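Local atomic coordinates of cellulose 1,4-beta-cellobiosidase (PDB entry 4JJJ), a protein that probably hydrolyses the beta-1,4 bonds of cellulose to release cellobiose, its family 48 glycoside hydrolase catalytic domain being the part described here. Residues A[8-13]-A[57-62]; A[214-219]-A[311-316]; A[531-536]-A[628-633]. The protein carries 1 engineered substitution. All blocks are in the same frame, centred on the assembly; numbering follows the deposited sequence.

Interaction 1 of 3, residues A[8-13]-A[57-62]. With ZN (zinc ion), chain P.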
loop_
_atom_site.group_PDB
_atom_site.type_symbol
_atom_site.label_atom_id
_atom_site.label_comp_id
_atom_site.label_asym_id
_atom_site.label_seq_id
_atom_site.Cartn_x
_atom_site.Cartn_y
_atom_site.Cartn_z
ATOM N N GLU A 8 25.535 3.401 8.767
ATOM C CA GLU A 8 25.375 4.811 9.180
ATOM C C GLU A 8 23.899 5.217 9.103
ATOM O O GLU A 8 23.361 5.837 10.013
ATOM C CB GLU A 8 26.244 5.717 8.359
ATOM C CG GLU A 8 25.961 7.166 8.567
ATOM C CD GLU A 8 26.854 8.020 7.780
ATOM O OE1 GLU A 8 26.981 7.883 6.497
ATOM O OE2 GLU A 8 27.346 8.984 8.539
ATOM N N GLN A 9 23.305 4.936 7.953
ATOM C CA GLN A 9 21.880 5.238 7.752
ATOM C C GLN A 9 21.000 4.465 8.724
ATOM O O GLN A 9 20.063 5.028 9.324
ATOM C CB GLN A 9 21.559 4.920 6.269
ATOM C CG GLN A 9 20.116 5.181 5.847
ATOM C CD GLN A 9 19.685 6.624 5.810
ATOM O OE1 GLN A 9 20.424 7.578 6.149
ATOM N NE2 GLN A 9 18.437 6.821 5.381
ATOM N N TYR A 10 21.231 3.133 8.898
ATOM C CA TYR A 10 20.565 2.313 9.859
ATOM C C TYR A 10 20.605 2.987 11.230
ATOM O O TYR A 10 19.609 3.082 11.943
ATOM C CB TYR A 10 21.190 0.928 9.863
ATOM C CG TYR A 10 20.621 -0.008 10.882
ATOM C CD1 TYR A 10 21.129 -0.013 12.174
ATOM C CD2 TYR A 10 19.521 -0.831 10.621
ATOM C CE1 TYR A 10 20.587 -0.826 13.153
ATOM C CE2 TYR A 10 18.974 -1.612 11.568
ATOM C CZ TYR A 10 19.467 -1.668 12.872
ATOM O OH TYR A 10 18.923 -2.514 13.818
ATOM N N GLU A 11 21.820 3.386 11.671
ATOM C CA GLU A 11 21.981 4.012 12.979
ATOM C C GLU A 11 21.180 5.259 13.153
ATOM O O GLU A 11 20.561 5.464 14.175
ATOM C CB GLU A 11 23.493 4.225 13.273
ATOM C CG GLU A 11 23.808 4.515 14.751
ATOM C CD GLU A 11 23.471 5.933 15.198
ATOM O OE1 GLU A 11 23.385 6.899 14.408
ATOM O OE2 GLU A 11 23.288 6.061 16.434
ATOM N N LYS A 12 21.128 6.073 12.140
ATOM C CA LYS A 12 20.253 7.265 12.170
ATOM C C LYS A 12 18.760 6.958 12.372
ATOM O O LYS A 12 18.076 7.540 13.129
ATOM C CB LYS A 12 20.452 8.091 10.896
ATOM C CG LYS A 12 21.772 8.864 10.766
ATOM C CD LYS A 12 21.984 9.433 9.371
ATOM C CE LYS A 12 23.274 10.150 9.113
ATOM N NZ LYS A 12 23.357 10.694 7.765
ATOM N N ILE A 13 18.311 5.948 11.629
ATOM C CA ILE A 13 16.904 5.552 11.662
ATOM C C ILE A 13 16.585 5.051 13.062
ATOM O O ILE A 13 15.497 5.250 13.635
ATOM C CB ILE A 13 16.639 4.538 10.540
ATOM C CG1 ILE A 13 16.754 5.147 9.180
ATOM C CG2 ILE A 13 15.226 4.052 10.710
ATOM C CD1 ILE A 13 16.749 4.185 8.077
ATOM N N LEU A 57 10.636 -4.239 8.876
ATOM C CA LEU A 57 11.114 -5.643 8.692
ATOM C C LEU A 57 12.304 -5.607 7.773
ATOM O O LEU A 57 13.350 -6.263 8.010
ATOM C CB LEU A 57 10.070 -6.541 8.151
ATOM C CG LEU A 57 8.853 -6.732 9.020
ATOM C CD1 LEU A 57 7.833 -7.578 8.291
ATOM C CD2 LEU A 57 9.204 -7.395 10.386
ATOM N N TRP A 58 12.167 -4.935 6.599
ATOM C CA TRP A 58 13.210 -4.929 5.599
ATOM C C TRP A 58 14.538 -4.416 6.165
ATOM O O TRP A 58 15.645 -4.983 5.930
ATOM C CB TRP A 58 12.823 -4.112 4.371
ATOM C CG TRP A 58 13.424 -4.473 3.094
ATOM C CD1 TRP A 58 14.459 -5.346 2.792
ATOM C CD2 TRP A 58 12.942 -3.985 1.818
ATOM N NE1 TRP A 58 14.644 -5.410 1.435
ATOM C CE2 TRP A 58 13.738 -4.562 0.810
ATOM C CE3 TRP A 58 11.926 -3.061 1.477
ATOM C CZ2 TRP A 58 13.549 -4.293 -0.558
ATOM C CZ3 TRP A 58 11.720 -2.787 0.094
ATOM C CH2 TRP A 58 12.512 -3.424 -0.900
ATOM N N LEU A 59 14.469 -3.324 6.985
ATOM C CA LEU A 59 15.657 -2.759 7.543
ATOM C C LEU A 59 16.333 -3.732 8.499
ATOM O O LEU A 59 17.571 -3.882 8.445
ATOM C CB LEU A 59 15.257 -1.530 8.327
ATOM C CG LEU A 59 16.399 -0.678 8.948
ATOM C CD1 LEU A 59 17.149 0.087 7.885
ATOM C CD2 LEU A 59 15.841 0.252 9.994
ATOM N N GLU A 60 15.548 -4.370 9.354
ATOM C CA GLU A 60 16.141 -5.333 10.274
ATOM C C GLU A 60 16.605 -6.595 9.622
ATOM O O GLU A 60 17.541 -7.211 10.136
ATOM C CB GLU A 60 15.165 -5.595 11.463
ATOM C CG GLU A 60 14.814 -4.360 12.285
ATOM C CD GLU A 60 15.913 -3.694 13.029
ATOM O OE1 GLU A 60 17.128 -3.891 12.684
ATOM O OE2 GLU A 60 15.536 -2.901 13.920
ATOM N N ALA A 61 16.021 -6.943 8.468
ATOM C CA ALA A 61 16.528 -8.155 7.799
ATOM C C ALA A 61 17.916 -7.880 7.251
ATOM O O ALA A 61 18.851 -8.721 7.313
ATOM C CB ALA A 61 15.538 -8.593 6.691
ATOM N N TYR A 62 18.133 -6.722 6.636
ATOM C CA TYR A 62 19.469 -6.317 6.168
ATOM C C TYR A 62 20.415 -6.148 7.347
ATOM O O TYR A 62 21.578 -6.509 7.231
ATOM C CB TYR A 62 19.457 -5.053 5.324
ATOM C CG TYR A 62 19.401 -5.342 3.824
ATOM C CD1 TYR A 62 18.303 -4.993 3.075
ATOM C CD2 TYR A 62 20.456 -5.957 3.233
ATOM C CE1 TYR A 62 18.244 -5.247 1.719
ATOM C CE2 TYR A 62 20.406 -6.252 1.866
ATOM C CZ TYR A 62 19.291 -5.857 1.098
ATOM O OH TYR A 62 19.128 -6.163 -0.278
HETATM ZN ZN ZN P . 23.250 7.716 17.414
#
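Y10 is the first residue of helix 8-13 to touch helix 57-62, and it does so with both its ring and its hydroxyl. CG lies anti to the backbone N (chi1 177°), which swings the ring across the gap between helices whose local axes approach to 11.4 Å and run at 133° to each other. The ring runs at a slant past the branch of L59, with Y10 CD2 3.5 Å from L59 CG. Beyond it the phenol donates to the carboxylate of E60: Y10 OH stands 2.5 Å from E60 OE1, a short bond that uses the syn lone pair of OE1. The oxygen arrives at the ring edge, near the ring plane, while the carboxylate itself is turned 66° from that plane. A tyrosine suits this place because it offers a flat apolar body to a leucine and a hydroxyl to a buried acid. The other carboxylate oxygen, E60 OE2, has a salt bridge to K14, which probably offsets the charge of the glutamate. Y63 stacks on the Y10 ring.

E11, one position on, turns to the exposed flank of the helix, where E11 OE2 binds a zinc ion at 1.9 Å together with D15. I13 returns to the interface and meets L59 tip to tip, I13 CG2 lying 3.9 Å from L59 CD2. Branched aliphatic chains fill the space beside the tyrosine without asking for a polar partner, and the pair is continued by helix 620-637, where F620 meets I13 and A627 meets L59. Angled packing of neighbouring helices through a buried apolar seam, with a single tyrosine-glutamate hydrogen bond at its side, fits the (alpha/alpha)6 barrel of this glycoside hydrolase, a member of the six-hairpin clan.

Interaction 2 of 3, residues A[214-219]-A[311-316]. With BGC (beta-D-glucopyranose), chain D; BGC (beta-D-glucopyranose), chain B; BGC (beta-D-glucopyranose), chain C.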
loop_
_atom_site.group_PDB
_atom_site.type_symbol
_atom_site.label_atom_id
_atom_site.label_comp_id
_atom_site.label_asym_id
_atom_site.label_seq_id
_atom_site.Cartn_x
_atom_site.Cartn_y
_atom_site.Cartn_z
ATOM N N ALA A 214 -25.288 -0.769 14.109
ATOM C CA ALA A 214 -24.815 -1.449 15.254
ATOM C C ALA A 214 -23.337 -1.100 15.499
ATOM O O ALA A 214 -22.607 -0.904 14.527
ATOM C CB ALA A 214 -24.962 -2.977 15.055
ATOM N N LYS A 215 -22.942 -1.110 16.754
ATOM C CA LYS A 215 -21.498 -0.944 17.102
ATOM C C LYS A 215 -20.735 -2.088 16.443
ATOM O O LYS A 215 -21.227 -3.239 16.442
ATOM C CB LYS A 215 -21.342 -0.990 18.603
ATOM C CG LYS A 215 -22.070 0.165 19.276
ATOM C CD LYS A 215 -21.931 0.101 20.749
ATOM C CE LYS A 215 -22.663 1.267 21.445
ATOM N NZ LYS A 215 -22.404 1.207 22.911
ATOM N N GLN A 216 -19.543 -1.801 15.881
ATOM C CA GLN A 216 -18.858 -2.813 15.015
ATOM C C GLN A 216 -17.416 -2.378 14.791
ATOM O O GLN A 216 -17.000 -1.225 15.097
ATOM C CB GLN A 216 -19.573 -2.822 13.669
ATOM C CG GLN A 216 -19.506 -1.500 12.918
ATOM C CD GLN A 216 -20.330 -1.572 11.667
ATOM O OE1 GLN A 216 -19.808 -1.714 10.543
ATOM N NE2 GLN A 216 -21.632 -1.504 11.815
ATOM N N TRP A 217 -16.659 -3.356 14.330
ATOM C CA TRP A 217 -15.245 -3.157 13.968
ATOM C C TRP A 217 -15.128 -3.552 12.512
ATOM O O TRP A 217 -15.849 -4.394 11.982
ATOM C CB TRP A 217 -14.390 -4.088 14.854
ATOM C CG TRP A 217 -14.784 -5.538 14.936
ATOM C CD1 TRP A 217 -15.665 -6.108 15.743
ATOM C CD2 TRP A 217 -14.353 -6.552 14.023
ATOM N NE1 TRP A 217 -15.823 -7.439 15.464
ATOM C CE2 TRP A 217 -15.003 -7.754 14.394
ATOM C CE3 TRP A 217 -13.454 -6.552 12.949
ATOM C CZ2 TRP A 217 -14.783 -8.972 13.697
ATOM C CZ3 TRP A 217 -13.240 -7.749 12.256
ATOM C CH2 TRP A 217 -13.899 -8.927 12.613
ATOM N N ARG A 218 -14.089 -2.994 11.848
ATOM C CA ARG A 218 -13.705 -3.414 10.543
ATOM C C ARG A 218 -12.241 -2.970 10.288
ATOM O O ARG A 218 -11.844 -1.931 10.817
ATOM C CB ARG A 218 -14.584 -2.851 9.445
ATOM C CG ARG A 218 -14.785 -1.339 9.428
ATOM C CD ARG A 218 -16.108 -0.983 10.133
ATOM N NE ARG A 218 -16.415 0.452 9.893
ATOM C CZ ARG A 218 -16.073 1.459 10.675
ATOM N NH1 ARG A 218 -15.397 1.246 11.806
ATOM N NH2 ARG A 218 -16.382 2.650 10.287
ATOM N N TYR A 219 -11.533 -3.744 9.474
ATOM C CA TYR A 219 -10.110 -3.497 9.197
ATOM C C TYR A 219 -9.940 -3.650 7.694
ATOM O O TYR A 219 -10.694 -4.320 7.048
ATOM C CB TYR A 219 -9.180 -4.482 9.963
ATOM C CG TYR A 219 -9.399 -4.306 11.445
ATOM C CD1 TYR A 219 -8.950 -3.157 12.124
ATOM C CD2 TYR A 219 -10.214 -5.185 12.163
ATOM C CE1 TYR A 219 -9.235 -2.968 13.490
ATOM C CE2 TYR A 219 -10.464 -5.012 13.507
ATOM C CZ TYR A 219 -10.030 -3.848 14.161
ATOM O OH TYR A 219 -10.341 -3.520 15.510
ATOM N N SER A 311 -26.414 -11.365 19.184
ATOM C CA SER A 311 -26.669 -11.940 17.829
ATOM C C SER A 311 -25.657 -11.413 16.700
ATOM O O SER A 311 -26.035 -10.659 15.758
ATOM C CB SER A 311 -28.136 -11.688 17.413
ATOM O OG SER A 311 -28.337 -11.895 16.005
ATOM N N ALA A 312 -24.404 -11.855 16.845
ATOM C CA ALA A 312 -23.246 -11.363 16.079
ATOM C C ALA A 312 -23.452 -11.586 14.574
ATOM O O ALA A 312 -24.161 -12.514 14.173
ATOM C CB ALA A 312 -21.929 -12.032 16.583
ATOM N N TRP A 313 -22.896 -10.685 13.729
ATOM C CA TRP A 313 -22.824 -10.890 12.252
ATOM C C TRP A 313 -21.337 -10.467 11.883
ATOM O O TRP A 313 -20.701 -9.837 12.664
ATOM C CB TRP A 313 -23.775 -10.114 11.414
ATOM C CG TRP A 313 -23.990 -8.656 11.768
ATOM C CD1 TRP A 313 -25.027 -8.167 12.528
ATOM C CD2 TRP A 313 -23.228 -7.499 11.342
ATOM N NE1 TRP A 313 -24.960 -6.792 12.613
ATOM C CE2 TRP A 313 -23.858 -6.353 11.915
ATOM C CE3 TRP A 313 -22.067 -7.317 10.581
ATOM C CZ2 TRP A 313 -23.398 -5.077 11.723
ATOM C CZ3 TRP A 313 -21.626 -6.032 10.355
ATOM C CH2 TRP A 313 -22.261 -4.916 10.959
ATOM N N ALA A 314 -20.858 -10.901 10.735
ATOM C CA ALA A 314 -19.470 -10.608 10.335
ATOM C C ALA A 314 -19.430 -10.735 8.844
ATOM O O ALA A 314 -20.365 -11.318 8.190
ATOM C CB ALA A 314 -18.442 -11.524 10.993
ATOM N N TRP A 315 -18.444 -10.080 8.216
ATOM C CA TRP A 315 -18.363 -10.073 6.797
ATOM C C TRP A 315 -16.853 -9.961 6.373
ATOM O O TRP A 315 -15.949 -9.626 7.184
ATOM C CB TRP A 315 -19.076 -8.896 6.191
ATOM C CG TRP A 315 -18.652 -7.612 6.763
ATOM C CD1 TRP A 315 -19.174 -7.028 7.892
ATOM C CD2 TRP A 315 -17.586 -6.769 6.317
ATOM N NE1 TRP A 315 -18.477 -5.854 8.186
ATOM C CE2 TRP A 315 -17.555 -5.632 7.173
ATOM C CE3 TRP A 315 -16.691 -6.815 5.238
ATOM C CZ2 TRP A 315 -16.613 -4.614 7.051
ATOM C CZ3 TRP A 315 -15.769 -5.784 5.078
ATOM C CH2 TRP A 315 -15.716 -4.674 6.001
ATOM N N ARG A 316 -16.636 -10.314 5.096
ATOM C CA ARG A 316 -15.296 -10.238 4.435
ATOM C C ARG A 316 -15.511 -9.891 3.005
ATOM O O ARG A 316 -16.495 -10.358 2.341
ATOM C CB ARG A 316 -14.526 -11.549 4.506
ATOM C CG ARG A 316 -14.221 -11.980 5.936
ATOM C CD ARG A 316 -13.456 -13.273 6.063
ATOM N NE ARG A 316 -13.363 -13.566 7.484
ATOM C CZ ARG A 316 -12.790 -14.625 8.038
ATOM N NH1 ARG A 316 -12.196 -15.582 7.329
ATOM N NH2 ARG A 316 -12.794 -14.735 9.354
HETATM C C2 BGC D . -19.090 -1.545 4.981
HETATM C C3 BGC D . -19.783 -2.659 5.756
HETATM C C4 BGC D . -20.295 -3.747 4.777
HETATM C C5 BGC D . -19.131 -4.208 3.895
HETATM C C6 BGC D . -19.606 -5.187 2.768
HETATM C C1 BGC D . -17.950 -2.150 4.165
HETATM O O2 BGC D . -18.567 -0.649 5.942
HETATM O O3 BGC D . -20.892 -2.061 6.467
HETATM O O4 BGC D . -20.729 -4.905 5.489
HETATM O O5 BGC D . -18.568 -3.063 3.244
HETATM O O6 BGC D . -20.476 -4.552 1.831
HETATM C C2 BGC B . -22.392 -6.447 6.059
HETATM C C3 BGC B . -23.874 -6.674 6.431
HETATM C C4 BGC B . -24.298 -5.666 7.509
HETATM C C5 BGC B . -23.913 -4.219 7.101
HETATM C C6 BGC B . -24.272 -3.061 8.036
HETATM C C1 BGC B . -22.154 -4.998 5.722
HETATM O O2 BGC B . -22.125 -7.301 4.999
HETATM O O3 BGC B . -24.049 -8.019 6.962
HETATM O O4 BGC B . -25.790 -5.586 7.465
HETATM O O5 BGC B . -22.454 -4.213 6.903
HETATM O O6 BGC B . -24.709 -1.863 7.388
HETATM C C2 BGC C . -27.748 -5.683 8.669
HETATM C C3 BGC C . -28.648 -6.502 9.593
HETATM C C4 BGC C . -28.493 -7.998 9.270
HETATM C C5 BGC C . -27.010 -8.417 9.301
HETATM C C6 BGC C . -26.858 -9.921 9.155
HETATM C C1 BGC C . -26.316 -6.301 8.557
HETATM O O2 BGC C . -27.733 -4.363 9.209
HETATM O O3 BGC C . -30.033 -6.034 9.377
HETATM O O4 BGC C . -29.323 -8.750 10.179
HETATM O O5 BGC C . -26.415 -7.715 8.130
HETATM O O6 BGC C . -27.107 -10.042 7.776
HETATM O O HOH W 1 -18.189 -3.997 10.300
#
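From A214 to R218 the chain runs within 32° of the direction taken by W313 to W315, with Q216 CA 9.1 Å from A314 CA, because strand 302-306 lies between the two strands in one antiparallel sheet. Contact is therefore left to side chains. At one end the methyl of A214 rests against W313. Beside it Q216 sends its amide to the indole edge: Q216 NE2 lies 3.6 Å from W313 CH2, the two planes 82° apart. That amide is held in its rotation by a nearly straight bond (170°) from Q216 NE2 to A214 O, 2.9 Å long. Q216 OE1 accepts from a water that also donates to W217 O and accepts a hydrogen bond from W315 NE1, 2.8 Å from the water oxygen.

The tryptophans form an aromatic platform in the glycan pocket, as expected of a cellulose-binding tunnel in family 48. One face of W313 lies under two linked glucose units, with W313 CZ3 3.9 Å from C4 of the chain B glucose and W313 CD1 3.8 Å from C5 of the chain C glucose. A face of W315 covers the glycosidic linkage between the chain B and chain D units, and W315 CD2 lies 3.8 Å from C5 of the chain D glucose. Indole suits both places by offering a broad face to sugar C-H groups. R218 CB meets the same indole obliquely, 3.6 Å from W315 CZ2, while R218 NH1 bonds P190 O.

Interaction 3 of 3, residues A[531-536]-A[628-633]. With ZN (zinc ion), chain X; ZN (zinc ion), chain S.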
loop_
_atom_site.group_PDB
_atom_site.type_symbol
_atom_site.label_atom_id
_atom_site.label_comp_id
_atom_site.label_asym_id
_atom_site.label_seq_id
_atom_site.Cartn_x
_atom_site.Cartn_y
_atom_site.Cartn_z
ATOM N N ALA A 531 24.591 10.205 -5.512
ATOM C CA ALA A 531 23.663 11.315 -5.306
ATOM C C ALA A 531 23.017 11.265 -3.953
ATOM O O ALA A 531 22.935 12.252 -3.238
ATOM C CB ALA A 531 22.637 11.304 -6.430
ATOM N N LEU A 532 22.565 10.085 -3.521
ATOM C CA LEU A 532 22.005 9.893 -2.188
ATOM C C LEU A 532 23.016 10.277 -1.164
ATOM O O LEU A 532 22.704 10.949 -0.204
ATOM C CB LEU A 532 21.435 8.494 -1.984
ATOM C CG LEU A 532 20.204 8.146 -2.885
ATOM C CD1 LEU A 532 19.853 6.685 -2.872
ATOM C CD2 LEU A 532 18.985 8.924 -2.430
ATOM N N LEU A 533 24.253 9.826 -1.295
ATOM C CA LEU A 533 25.276 10.116 -0.273
ATOM C C LEU A 533 25.564 11.604 -0.157
ATOM O O LEU A 533 25.865 12.096 0.932
ATOM C CB LEU A 533 26.550 9.272 -0.573
ATOM C CG LEU A 533 26.512 7.811 -0.161
ATOM C CD1 LEU A 533 27.834 7.237 -0.707
ATOM C CD2 LEU A 533 26.356 7.568 1.353
ATOM N N ALA A 534 25.372 12.295 -1.256
ATOM C CA ALA A 534 25.603 13.732 -1.328
ATOM C C ALA A 534 24.597 14.543 -0.604
ATOM O O ALA A 534 24.830 15.757 -0.398
ATOM C CB ALA A 534 25.695 14.173 -2.779
ATOM N N HIS A 535 23.456 13.938 -0.254
ATOM C CA HIS A 535 22.354 14.612 0.455
ATOM C C HIS A 535 22.122 14.080 1.909
ATOM O O HIS A 535 21.044 14.215 2.480
ATOM C CB HIS A 535 21.097 14.584 -0.406
ATOM C CG HIS A 535 21.288 15.300 -1.704
ATOM N ND1 HIS A 535 21.117 16.659 -1.850
ATOM C CD2 HIS A 535 21.614 14.838 -2.932
ATOM C CE1 HIS A 535 21.370 16.994 -3.091
ATOM N NE2 HIS A 535 21.630 15.903 -3.780
ATOM N N ARG A 536 23.182 13.592 2.558
ATOM C CA ARG A 536 23.119 13.198 3.969
ATOM C C ARG A 536 22.874 14.406 4.888
ATOM O O ARG A 536 23.420 15.489 4.634
ATOM C CB ARG A 536 24.424 12.492 4.374
ATOM C CG ARG A 536 24.472 11.064 3.879
ATOM C CD ARG A 536 25.747 10.368 4.264
ATOM N NE ARG A 536 26.706 10.763 3.354
ATOM C CZ ARG A 536 27.982 10.337 3.376
ATOM N NH1 ARG A 536 28.392 9.531 4.337
ATOM N NH2 ARG A 536 28.810 10.766 2.444
ATOM N N THR A 628 18.508 0.132 2.388
ATOM C CA THR A 628 18.487 -1.164 1.644
ATOM C C THR A 628 19.250 -1.016 0.322
ATOM O O THR A 628 19.847 -2.018 -0.109
ATOM C CB THR A 628 17.099 -1.712 1.436
ATOM O OG1 THR A 628 16.342 -0.944 0.435
ATOM C CG2 THR A 628 16.401 -1.854 2.755
ATOM N N ALA A 629 19.287 0.137 -0.307
ATOM C CA ALA A 629 20.004 0.331 -1.567
ATOM C C ALA A 629 21.518 0.227 -1.308
ATOM O O ALA A 629 22.241 -0.371 -2.061
ATOM C CB ALA A 629 19.621 1.679 -2.235
ATOM N N PHE A 630 21.953 0.853 -0.237
ATOM C CA PHE A 630 23.366 0.731 0.158
ATOM C C PHE A 630 23.753 -0.690 0.486
ATOM O O PHE A 630 24.803 -1.183 -0.000
ATOM C CB PHE A 630 23.690 1.629 1.344
ATOM C CG PHE A 630 23.485 3.112 1.091
ATOM C CD1 PHE A 630 23.621 3.719 -0.194
ATOM C CD2 PHE A 630 23.299 3.942 2.185
ATOM C CE1 PHE A 630 23.478 5.114 -0.350
ATOM C CE2 PHE A 630 23.127 5.331 2.031
ATOM C CZ PHE A 630 23.281 5.924 0.811
ATOM N N ALA A 631 22.912 -1.316 1.295
ATOM C CA ALA A 631 23.157 -2.745 1.616
ATOM C C ALA A 631 23.135 -3.641 0.395
ATOM O O ALA A 631 23.937 -4.570 0.300
ATOM C CB ALA A 631 22.250 -3.228 2.664
ATOM N N ALA A 632 22.187 -3.432 -0.547
ATOM C CA ALA A 632 22.105 -4.226 -1.755
ATOM C C ALA A 632 23.370 -4.086 -2.557
ATOM O O ALA A 632 23.802 -5.029 -3.243
ATOM C CB ALA A 632 20.898 -3.887 -2.586
ATOM N N HIS A 633 23.923 -2.892 -2.603
ATOM C CA HIS A 633 25.129 -2.682 -3.405
ATOM C C HIS A 633 26.207 -3.684 -2.954
ATOM O O HIS A 633 26.818 -4.329 -3.774
ATOM C CB HIS A 633 25.669 -1.241 -3.349
ATOM C CG HIS A 633 27.002 -1.094 -4.065
ATOM N ND1 HIS A 633 28.180 -1.584 -3.541
ATOM C CD2 HIS A 633 27.315 -0.551 -5.254
ATOM C CE1 HIS A 633 29.153 -1.353 -4.395
ATOM N NE2 HIS A 633 28.647 -0.730 -5.430
HETATM ZN ZN ZN X . 20.864 18.257 -0.573
HETATM ZN ZN ZN S . 29.832 0.079 -6.834
HETATM O O HOH W 2 31.019 1.521 -5.985
HETATM O O HOH W 3 20.741 19.764 -2.091
HETATM O O HOH W 4 22.210 18.251 0.818
HETATM O O HOH W 5 19.106 18.248 0.223
#
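L533 and F630 make the tight half of this contact. The ring of F630 leaves helix 628-633 with CG anti to the carbonyl carbon (chi1 -61°) and points its far end at L532 and L533 of the other segment. There L533 CD2 comes within 3.5 Å of F630 CZ, at an angle to the ring, and L533 CG follows close behind. L532 packs from the same helix at a longer distance, its CB 4.2 Å from F630 CZ. A long, flat phenylalanine suits the site because it bridges two backbones that come no nearer than 9.6 Å between the CA atoms of L532 and F630. A5 and I541 also touch the F630 side chain. Were F630 an alanine, the change would probably open a gap between the helices and take away the ring against which L533 CD2 and L532 CB rest.

The stretch that follows L533 is looser, its solvent side lying at exposed R536 and at the waters on the zinc of H535. It folds into a type I turn from L533 to R536, and R536 bends back over it: R536 NE donates to L533 O at 2.9 Å, in the carbonyl plane and on a lone pair. The same guanidinium lays a face over L533 CD2, so this methyl lies between the F630 ring and a cationic plane. R536 NH1 goes on to a salt bridge with E8. H535 ND1, in one of two modelled conformers, holds a zinc ion at 2.1 Å with three waters. H633 NE2 binds another at 2.0 Å, shared with E526 of helix 519-533. Between the two segments the contact is apolar, without hydrogen bonds, while this second zinc joins the same two helices by coordination at its side.

In the fold
From the N terminus, interaction 1 comes first, closing a 43-residue loop that returns helix 50-67 to helix 2-14. Interaction 2 then closes a 91-residue excursion, containing helices 223-242 and 250-263, between two strands of one sheet. Interaction 3 closes another 91 residues, bringing helix 620-637 near the C terminus back to helix 519-533. The three follow in series, neither nesting nor crossing. In space, however, interactions 1 and 3 are neighbours, their centres 12 Å apart: Y62 ties helix 50-67 to helix 620-637, and the E8-R536 salt bridge ties helix 2-14 to segment 531-536. Interaction 2 lies far off among the glycan-binding strands, its centre 38 Å from that of interaction 1.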